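Local atomic coordinates of putative branched chain amino acid ABC transporter, periplasmic amino acid-binding protein (Brucella ovis, PDB entry 4XFK), a protein that probably binds branched-chain and other amino acids in the periplasm as the soluble component of an ABC-type amino-acid transport system. Residues R158-N163 against V187-L192; V213-T218 against K240-F245. The protein carries 1 engineered substitution. One frame throughout, in Å; residues are numbered along the deposited sequence.

Interaction 1: R158-N163 against V187-L192; sequences RAYSIN and VVDKTL
A beta-alpha-beta crossover lays strand 186-193 beside strand 158-164 in parallel, and the pairing of Ala-159 to Asn-163 with Val-187 to Leu-192 illustrates how one extra residue is accommodated in an otherwise regular pairing. The chains alternate as donor and acceptor: Val-188 N reaches Ala-159 O, Ser-161 N reaches Asp-189 O, Thr-191 N reaches Ser-161 O at 2.9 Å, and Asn-163 N reaches Thr-191 O at 3.0 Å. From the Ala-159/Val-187 pair to the Ser-161/Lys-190 pair one strand advances two residues and the other three; the extra residue forms a beta bulge at Val-188, whose backbone turns helical (phi -65°, psi -40°). The bulge directs this valine toward Arg-158, where Val-188 CG2 sits over the centre of one guanidinium face, 3.5 Å from CZ of Arg-158. The arginine is fixed by NE and NH2, which donate to the carbonyl oxygens of Asn-212 and Ala-211. Tyr-160 lies along the neighbouring strand, with Asp-189 O above one ring face and Asp-189 CB 3.5 Å from its CE2. With CG anti to the backbone N (chi1 -164°), the ring carries its hydroxyl across to Thr-191, and Tyr-160 OH and Thr-191 OG1 share a short hydrogen bond of 2.6 Å. Thr-191 OG1 thus lies at the ring's edge, near its plane. At the far end Asn-163 OD1 takes Gly-219 N, while a water accepts from Asn-163 ND2 and lies 2.8 Å from Thr-191 O; it has other acceptors to choose from, so this donation is not certain. Helix 202-210 packs against the face of Tyr-160, Ile-162 and Thr-191; helix 167-184 lies on that of Ser-161, Asn-163, Lys-190 and Leu-192, while strand 215-218 flanks 158-164 on its other edge.

Interaction 2: V213-T218 against K240-F245; sequences VDTVFT and KFATSF
Asp-214 opens this parallel pairing before its own strand begins, its carbonyl oxygen taking Lys-240 N at 3.1 Å. At Thr-215 the side chain enters the contact through its methyl: CG2 is anti to the backbone N, a position that brings it to 3.5 Å from Ala-242 CB and, at the same time, over the centre of one face of the Phe-217 ring. Val-216 binds the neighbour twice through its backbone, N to Lys-240 O at 2.9 Å and O to Ala-242 N at 2.8 Å. Its side chain runs alongside that of Phe-241, Val-216 CG1 approaching Phe-241 CE1 to 3.6 Å. Phe-217 reaches across through CD1 and CE1 of its ring, CD1 3.6 Å from Ala-242 CB, so the small alanine meets both Thr-215 and Phe-217. Thr-218 closes the series, its N bonded to Ala-242 O and its methyl, set between the backbone N and the carbonyl carbon, touching both Phe-241 CD1, at 3.8 Å, and Thr-243 CG2. The hydroxyl turns elsewhere, to Ile-162 O and Asn-220 N. Beyond the last direct bond a water donates to Thr-218 O and accepts from Phe-245 N, extending the link as the chains splay apart. The short strand axes cross at -31°, so the pair is clearly twisted within the parallel part of this lobe's sheet. Helix 223-235, which connects the two strands, packs on Phe-241 and Thr-218; helix 138-152 touches Ala-242 from the other face, and strands 158-164 and 263-266 flank the pair.

Interactions 1 and 2 are two beta-alpha-beta units of one sheet, linked along the chain by helix 202-210 and joined where strand 158-164 meets 215-218: backbone bonds run from Phe-217 N to Tyr-160 O and from Asp-214 N to Arg-158 O. Chemistry follows place. The partly buried pair at the margin mixes polar and apolar groups, whereas the buried inner pair relies on methyls and phenylalanine rings. Each ends at a water: one between an asparagine side chain and a backbone carbonyl (if its proton goes there), the other between backbone atoms alone. Interaction 2 lies closer to a bound sodium ion, the side chain of Ser-244 about 9 Å from it, against about 14 Å for that of Asn-163.

Interaction 1: R158-N163 against V187-L192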
ATOM      1  N   ARG A 158     -25.389   9.345  -3.850  1.00 17.22           N
ATOM      2  CA  ARG A 158     -24.642  10.494  -4.346  1.00 15.66           C
ATOM      3  C   ARG A 158     -23.233  10.528  -3.776  1.00 14.15           C
ATOM      4  O   ARG A 158     -23.037  10.393  -2.565  1.00 14.33           O
ATOM      5  CB  ARG A 158     -25.376  11.793  -4.018  1.00 16.36           C
ATOM      6  CG  ARG A 158     -26.676  11.973  -4.800  1.00 17.34           C
ATOM      7  CD  ARG A 158     -27.454  13.199  -4.348  1.00 18.13           C
ATOM      8  NE  ARG A 158     -26.797  14.466  -4.669  1.00 20.49           N
ATOM      9  CZ  ARG A 158     -26.908  15.095  -5.834  1.00 20.01           C
ATOM     10  NH1 ARG A 158     -27.636  14.569  -6.810  1.00 21.27           N
ATOM     11  NH2 ARG A 158     -26.281  16.249  -6.028  1.00 19.46           N
ATOM     12  N   ALA A 159     -22.252  10.719  -4.648  1.00 14.09           N
ATOM     13  CA  ALA A 159     -20.861  10.683  -4.224  1.00 12.84           C
ATOM     14  C   ALA A 159     -20.046  11.813  -4.832  1.00 13.17           C
ATOM     15  O   ALA A 159     -20.371  12.335  -5.902  1.00 14.01           O
ATOM     16  CB  ALA A 159     -20.237   9.343  -4.571  1.00 11.97           C
ATOM     17  N   TYR A 160     -18.983  12.182  -4.123  1.00 12.71           N
ATOM     18  CA  TYR A 160     -17.986  13.125  -4.610  1.00 11.57           C
ATOM     19  C   TYR A 160     -16.665  12.363  -4.714  1.00 11.15           C
ATOM     20  O   TYR A 160     -16.435  11.421  -3.953  1.00 13.61           O
ATOM     21  CB  TYR A 160     -17.850  14.290  -3.622  1.00 12.06           C
ATOM     22  CG  TYR A 160     -17.156  15.519  -4.170  1.00 11.90           C
ATOM     23  CD1 TYR A 160     -15.775  15.589  -4.252  1.00 12.78           C
ATOM     24  CD2 TYR A 160     -17.890  16.619  -4.587  1.00 12.99           C
ATOM     25  CE1 TYR A 160     -15.141  16.715  -4.755  1.00 13.69           C
ATOM     26  CE2 TYR A 160     -17.270  17.742  -5.086  1.00 13.53           C
ATOM     27  CZ  TYR A 160     -15.899  17.787  -5.169  1.00 14.19           C
ATOM     28  OH  TYR A 160     -15.304  18.920  -5.671  1.00 16.14           O
ATOM     29  N   SER A 161     -15.805  12.762  -5.645  1.00 10.98           N
ATOM     30  CA  SER A 161     -14.453  12.208  -5.750  1.00 11.29           C
ATOM     31  C   SER A 161     -13.440  13.338  -5.615  1.00 10.28           C
ATOM     32  O   SER A 161     -13.491  14.297  -6.374  1.00 10.86           O
ATOM     33  CB  SER A 161     -14.277  11.507  -7.100  1.00 12.42           C
ATOM     34  OG  SER A 161     -12.932  11.109  -7.312  1.00 12.47           O
ATOM     35  N   ILE A 162     -12.532  13.236  -4.649  1.00  9.10           N
ATOM     36  CA  ILE A 162     -11.477  14.236  -4.503  1.00  8.72           C
ATOM     37  C   ILE A 162     -10.124  13.534  -4.373  1.00  6.68           C
ATOM     38  O   ILE A 162      -9.941  12.695  -3.497  1.00  8.14           O
ATOM     39  CB  ILE A 162     -11.752  15.220  -3.329  1.00  8.42           C
ATOM     40  CG1 ILE A 162     -10.644  16.278  -3.245  1.00  9.86           C
ATOM     41  CG2 ILE A 162     -11.940  14.476  -2.005  1.00  9.66           C
ATOM     42  CD1 ILE A 162     -10.987  17.459  -2.358  1.00 12.30           C
ATOM     43  N   ASN A 163      -9.192  13.858  -5.264  1.00  7.68           N
ATOM     44  CA  ASN A 163      -7.900  13.180  -5.306  1.00  7.96           C
ATOM     45  C   ASN A 163      -6.764  14.089  -5.724  1.00  8.34           C
ATOM     46  O   ASN A 163      -6.983  15.190  -6.230  1.00  8.21           O
ATOM     47  CB  ASN A 163      -7.944  11.954  -6.229  1.00  7.60           C
ATOM     48  CG  ASN A 163      -8.936  10.911  -5.761  1.00  8.79           C
ATOM     49  OD1 ASN A 163      -8.653  10.145  -4.845  1.00  9.88           O
ATOM     50  ND2 ASN A 163     -10.110  10.888  -6.375  1.00  9.82           N
ATOM     51  N   VAL A 187     -21.428   9.973  -9.398  1.00 17.90           N
ATOM     52  CA  VAL A 187     -20.346  10.889  -9.081  1.00 18.15           C
ATOM     53  C   VAL A 187     -20.819  12.288  -9.472  1.00 18.98           C
ATOM     54  O   VAL A 187     -20.696  12.706 -10.628  1.00 20.81           O
ATOM     55  CB  VAL A 187     -19.026  10.501  -9.784  1.00 17.76           C
ATOM     56  CG1 VAL A 187     -17.906  11.435  -9.368  1.00 17.13           C
ATOM     57  CG2 VAL A 187     -18.652   9.063  -9.437  1.00 17.62           C
ATOM     58  N   VAL A 188     -21.400  12.985  -8.499  1.00 18.77           N
ATOM     59  CA  VAL A 188     -22.039  14.282  -8.724  1.00 19.72           C
ATOM     60  C   VAL A 188     -21.026  15.328  -9.160  1.00 18.84           C
ATOM     61  O   VAL A 188     -21.297  16.159 -10.031  1.00 21.00           O
ATOM     62  CB  VAL A 188     -22.744  14.769  -7.441  1.00 21.92           C
ATOM     63  CG1 VAL A 188     -23.221  16.209  -7.588  1.00 22.68           C
ATOM     64  CG2 VAL A 188     -23.904  13.852  -7.096  1.00 22.71           C
ATOM     65  N   ASP A 189     -19.852  15.287  -8.540  1.00 17.92           N
ATOM     66  CA  ASP A 189     -18.802  16.232  -8.860  1.00 18.69           C
ATOM     67  C   ASP A 189     -17.478  15.592  -8.484  1.00 17.61           C
ATOM     68  O   ASP A 189     -17.447  14.617  -7.733  1.00 17.79           O
ATOM     69  CB  ASP A 189     -19.030  17.551  -8.106  1.00 21.23           C
ATOM     70  CG  ASP A 189     -18.309  18.726  -8.738  1.00 24.42           C
ATOM     71  OD1 ASP A 189     -17.690  18.550  -9.808  1.00 26.36           O
ATOM     72  OD2 ASP A 189     -18.377  19.839  -8.165  1.00 26.35           O
ATOM     73  N   LYS A 190     -16.393  16.112  -9.039  1.00 19.46           N
ATOM     74  CA  LYS A 190     -15.076  15.561  -8.766  1.00 20.67           C
ATOM     75  C   LYS A 190     -13.996  16.620  -8.903  1.00 19.57           C
ATOM     76  O   LYS A 190     -14.174  17.620  -9.601  1.00 21.94           O
ATOM     77  CB  LYS A 190     -14.786  14.364  -9.678  1.00 22.59           C
ATOM     78  CG  LYS A 190     -14.782  14.685 -11.159  1.00 24.09           C
ATOM     79  CD  LYS A 190     -14.902  13.419 -11.993  1.00 25.89           C
ATOM     80  CE  LYS A 190     -15.218  13.749 -13.442  1.00 29.52           C
ATOM     81  NZ  LYS A 190     -15.439  12.518 -14.254  1.00 30.38           N
ATOM     82  N   THR A 191     -12.879  16.385  -8.227  1.00 16.39           N
ATOM     83  CA  THR A 191     -11.776  17.330  -8.164  1.00 15.40           C
ATOM     84  C   THR A 191     -10.448  16.592  -8.142  1.00 12.92           C
ATOM     85  O   THR A 191     -10.299  15.599  -7.430  1.00 12.06           O
ATOM     86  CB  THR A 191     -11.830  18.132  -6.847  1.00 19.79           C
ATOM     87  OG1 THR A 191     -12.949  19.019  -6.878  1.00 23.02           O
ATOM     88  CG2 THR A 191     -10.541  18.927  -6.616  1.00 21.43           C
ATOM     89  N   LEU A 192      -9.493  17.083  -8.923  1.00 12.57           N
ATOM     90  CA  LEU A 192      -8.091  16.737  -8.751  1.00 11.95           C
ATOM     91  C   LEU A 192      -7.358  18.001  -8.334  1.00 12.96           C
ATOM     92  O   LEU A 192      -7.504  19.048  -8.974  1.00 17.12           O
ATOM     93  CB  LEU A 192      -7.492  16.226 -10.053  1.00 12.58           C
ATOM     94  CG  LEU A 192      -7.969  14.887 -10.603  1.00 12.90           C
ATOM     95  CD1 LEU A 192      -7.293  14.638 -11.942  1.00 14.71           C
ATOM     96  CD2 LEU A 192      -7.659  13.761  -9.635  1.00 13.11           C
TER
HETATM   97  O   HOH W   1     -11.173  13.028  -8.231  1.00 11.91           O

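Interaction 2: V213-T218 against K240-F245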
ATOM      1  N   VAL A 213     -23.720  15.251  -1.102  1.00 16.11           N
ATOM      2  CA  VAL A 213     -23.359  13.854  -1.271  1.00 14.35           C
ATOM      3  C   VAL A 213     -23.378  13.067   0.035  1.00 15.01           C
ATOM      4  O   VAL A 213     -23.295  13.624   1.126  1.00 16.22           O
ATOM      5  CB  VAL A 213     -21.970  13.717  -1.932  1.00 14.15           C
ATOM      6  CG1 VAL A 213     -21.980  14.335  -3.330  1.00 14.55           C
ATOM      7  CG2 VAL A 213     -20.883  14.352  -1.064  1.00 15.90           C
ATOM      8  N   ASP A 214     -23.475  11.751  -0.098  1.00 14.63           N
ATOM      9  CA  ASP A 214     -23.446  10.860   1.048  1.00 14.10           C
ATOM     10  C   ASP A 214     -22.031  10.361   1.331  1.00 12.73           C
ATOM     11  O   ASP A 214     -21.663  10.102   2.484  1.00 12.95           O
ATOM     12  CB  ASP A 214     -24.389   9.689   0.780  1.00 15.79           C
ATOM     13  CG  ASP A 214     -25.750  10.155   0.295  1.00 20.50           C
ATOM     14  OD1 ASP A 214     -26.424  10.848   1.078  1.00 23.71           O
ATOM     15  OD2 ASP A 214     -26.136   9.858  -0.861  1.00 20.66           O
ATOM     16  N   THR A 215     -21.237  10.241   0.273  1.00 12.15           N
ATOM     17  CA  THR A 215     -19.916   9.633   0.360  1.00 11.62           C
ATOM     18  C   THR A 215     -18.922  10.491  -0.394  1.00 11.30           C
ATOM     19  O   THR A 215     -19.222  10.993  -1.477  1.00 11.52           O
ATOM     20  CB  THR A 215     -19.925   8.240  -0.283  1.00 12.77           C
ATOM     21  OG1 THR A 215     -20.979   7.462   0.293  1.00 15.05           O
ATOM     22  CG2 THR A 215     -18.594   7.526  -0.076  1.00 13.26           C
ATOM     23  N   VAL A 216     -17.739  10.662   0.186  1.00 10.33           N
ATOM     24  CA  VAL A 216     -16.626  11.320  -0.488  1.00  8.83           C
ATOM     25  C   VAL A 216     -15.510  10.296  -0.682  1.00  8.60           C
ATOM     26  O   VAL A 216     -14.867   9.888   0.284  1.00  9.27           O
ATOM     27  CB  VAL A 216     -16.090  12.516   0.318  1.00 11.04           C
ATOM     28  CG1 VAL A 216     -14.935  13.173  -0.438  1.00 11.07           C
ATOM     29  CG2 VAL A 216     -17.216  13.513   0.600  1.00 12.99           C
ATOM     30  N   PHE A 217     -15.295   9.862  -1.920  1.00  8.05           N
ATOM     31  CA  PHE A 217     -14.209   8.933  -2.204  1.00  8.21           C
ATOM     32  C   PHE A 217     -12.901   9.688  -2.345  1.00  8.03           C
ATOM     33  O   PHE A 217     -12.823  10.665  -3.095  1.00  9.65           O
ATOM     34  CB  PHE A 217     -14.470   8.181  -3.508  1.00  9.08           C
ATOM     35  CG  PHE A 217     -15.602   7.187  -3.435  1.00  8.80           C
ATOM     36  CD1 PHE A 217     -15.439   5.975  -2.775  1.00  8.99           C
ATOM     37  CD2 PHE A 217     -16.820   7.454  -4.045  1.00  9.99           C
ATOM     38  CE1 PHE A 217     -16.473   5.055  -2.714  1.00 10.16           C
ATOM     39  CE2 PHE A 217     -17.853   6.540  -3.984  1.00 11.21           C
ATOM     40  CZ  PHE A 217     -17.682   5.340  -3.323  1.00 10.40           C
ATOM     41  N   THR A 218     -11.861   9.225  -1.653  1.00  7.24           N
ATOM     42  CA  THR A 218     -10.558   9.860  -1.794  1.00  7.07           C
ATOM     43  C   THR A 218      -9.418   8.901  -1.507  1.00  6.80           C
ATOM     44  O   THR A 218      -9.456   8.140  -0.534  1.00  6.81           O
ATOM     45  CB  THR A 218     -10.421  11.131  -0.899  1.00  7.55           C
ATOM     46  OG1 THR A 218      -9.124  11.702  -1.101  1.00  7.16           O
ATOM     47  CG2 THR A 218     -10.604  10.817   0.581  1.00  9.15           C
ATOM     48  N   LYS A 240     -19.658  11.103   4.646  1.00 11.75           N
ATOM     49  CA  LYS A 240     -18.579  10.282   5.173  1.00 12.20           C
ATOM     50  C   LYS A 240     -17.561   9.976   4.087  1.00 10.46           C
ATOM     51  O   LYS A 240     -17.916   9.732   2.932  1.00 11.80           O
ATOM     52  CB  LYS A 240     -19.135   9.003   5.795  1.00 13.97           C
ATOM     53  CG  LYS A 240     -20.036   9.269   7.004  1.00 14.89           C
ATOM     54  CD  LYS A 240     -19.309  10.069   8.093  1.00 14.86           C
ATOM     55  CE  LYS A 240     -20.261  10.563   9.179  1.00 16.55           C
ATOM     56  NZ  LYS A 240     -19.529  11.413  10.173  1.00 16.96           N
ATOM     57  N   PHE A 241     -16.288  10.035   4.454  1.00  9.78           N
ATOM     58  CA  PHE A 241     -15.219   9.698   3.530  1.00  8.71           C
ATOM     59  C   PHE A 241     -15.106   8.190   3.354  1.00  8.87           C
ATOM     60  O   PHE A 241     -15.221   7.431   4.314  1.00 10.46           O
ATOM     61  CB  PHE A 241     -13.883  10.262   4.029  1.00  9.18           C
ATOM     62  CG  PHE A 241     -13.771  11.761   3.926  1.00 10.54           C
ATOM     63  CD1 PHE A 241     -13.342  12.361   2.757  1.00 11.70           C
ATOM     64  CD2 PHE A 241     -14.081  12.565   5.004  1.00 15.18           C
ATOM     65  CE1 PHE A 241     -13.235  13.740   2.667  1.00 12.29           C
ATOM     66  CE2 PHE A 241     -13.974  13.950   4.916  1.00 16.30           C
ATOM     67  CZ  PHE A 241     -13.550  14.533   3.749  1.00 14.53           C
ATOM     68  N   ALA A 242     -14.894   7.767   2.112  1.00  8.49           N
ATOM     69  CA  ALA A 242     -14.598   6.376   1.797  1.00  8.16           C
ATOM     70  C   ALA A 242     -13.201   6.363   1.201  1.00  7.05           C
ATOM     71  O   ALA A 242     -12.972   6.942   0.139  1.00  7.38           O
ATOM     72  CB  ALA A 242     -15.619   5.818   0.820  1.00  9.68           C
ATOM     73  N   THR A 243     -12.269   5.725   1.908  1.00  7.37           N
ATOM     74  CA  THR A 243     -10.859   5.975   1.670  1.00  6.39           C
ATOM     75  C   THR A 243     -10.030   4.716   1.555  1.00  6.68           C
ATOM     76  O   THR A 243     -10.475   3.613   1.902  1.00  7.07           O
ATOM     77  CB  THR A 243     -10.243   6.781   2.838  1.00  7.71           C
ATOM     78  OG1 THR A 243     -10.111   5.931   3.989  1.00  7.16           O
ATOM     79  CG2 THR A 243     -11.088   8.010   3.175  1.00  9.06           C
ATOM     80  N   SER A 244      -8.794   4.913   1.101  1.00  6.26           N
ATOM     81  CA  SER A 244      -7.758   3.900   1.173  1.00  6.93           C
ATOM     82  C   SER A 244      -6.833   4.101   2.366  1.00  6.55           C
ATOM     83  O   SER A 244      -6.253   3.129   2.841  1.00  6.66           O
ATOM     84  CB  SER A 244      -6.929   3.904  -0.115  1.00  7.74           C
ATOM     85  OG  SER A 244      -6.579   5.227  -0.503  1.00  7.44           O
ATOM     86  N   PHE A 245      -6.706   5.341   2.853  1.00  5.74           N
ATOM     87  CA  PHE A 245      -5.608   5.673   3.775  1.00  6.04           C
ATOM     88  C   PHE A 245      -6.028   6.402   5.047  1.00  6.11           C
ATOM     89  O   PHE A 245      -5.180   6.998   5.719  1.00  6.63           O
ATOM     90  CB  PHE A 245      -4.527   6.502   3.065  1.00  6.19           C
ATOM     91  CG  PHE A 245      -3.948   5.831   1.843  1.00  6.31           C
ATOM     92  CD1 PHE A 245      -3.508   4.516   1.887  1.00  6.79           C
ATOM     93  CD2 PHE A 245      -3.846   6.524   0.648  1.00  6.23           C
ATOM     94  CE1 PHE A 245      -2.992   3.901   0.747  1.00  7.45           C
ATOM     95  CE2 PHE A 245      -3.324   5.925  -0.483  1.00  6.92           C
ATOM     96  CZ  PHE A 245      -2.891   4.608  -0.437  1.00  7.33           C
TER
HETATM   97  O   HOH W   2      -7.393   7.799   1.381  1.00  7.21           O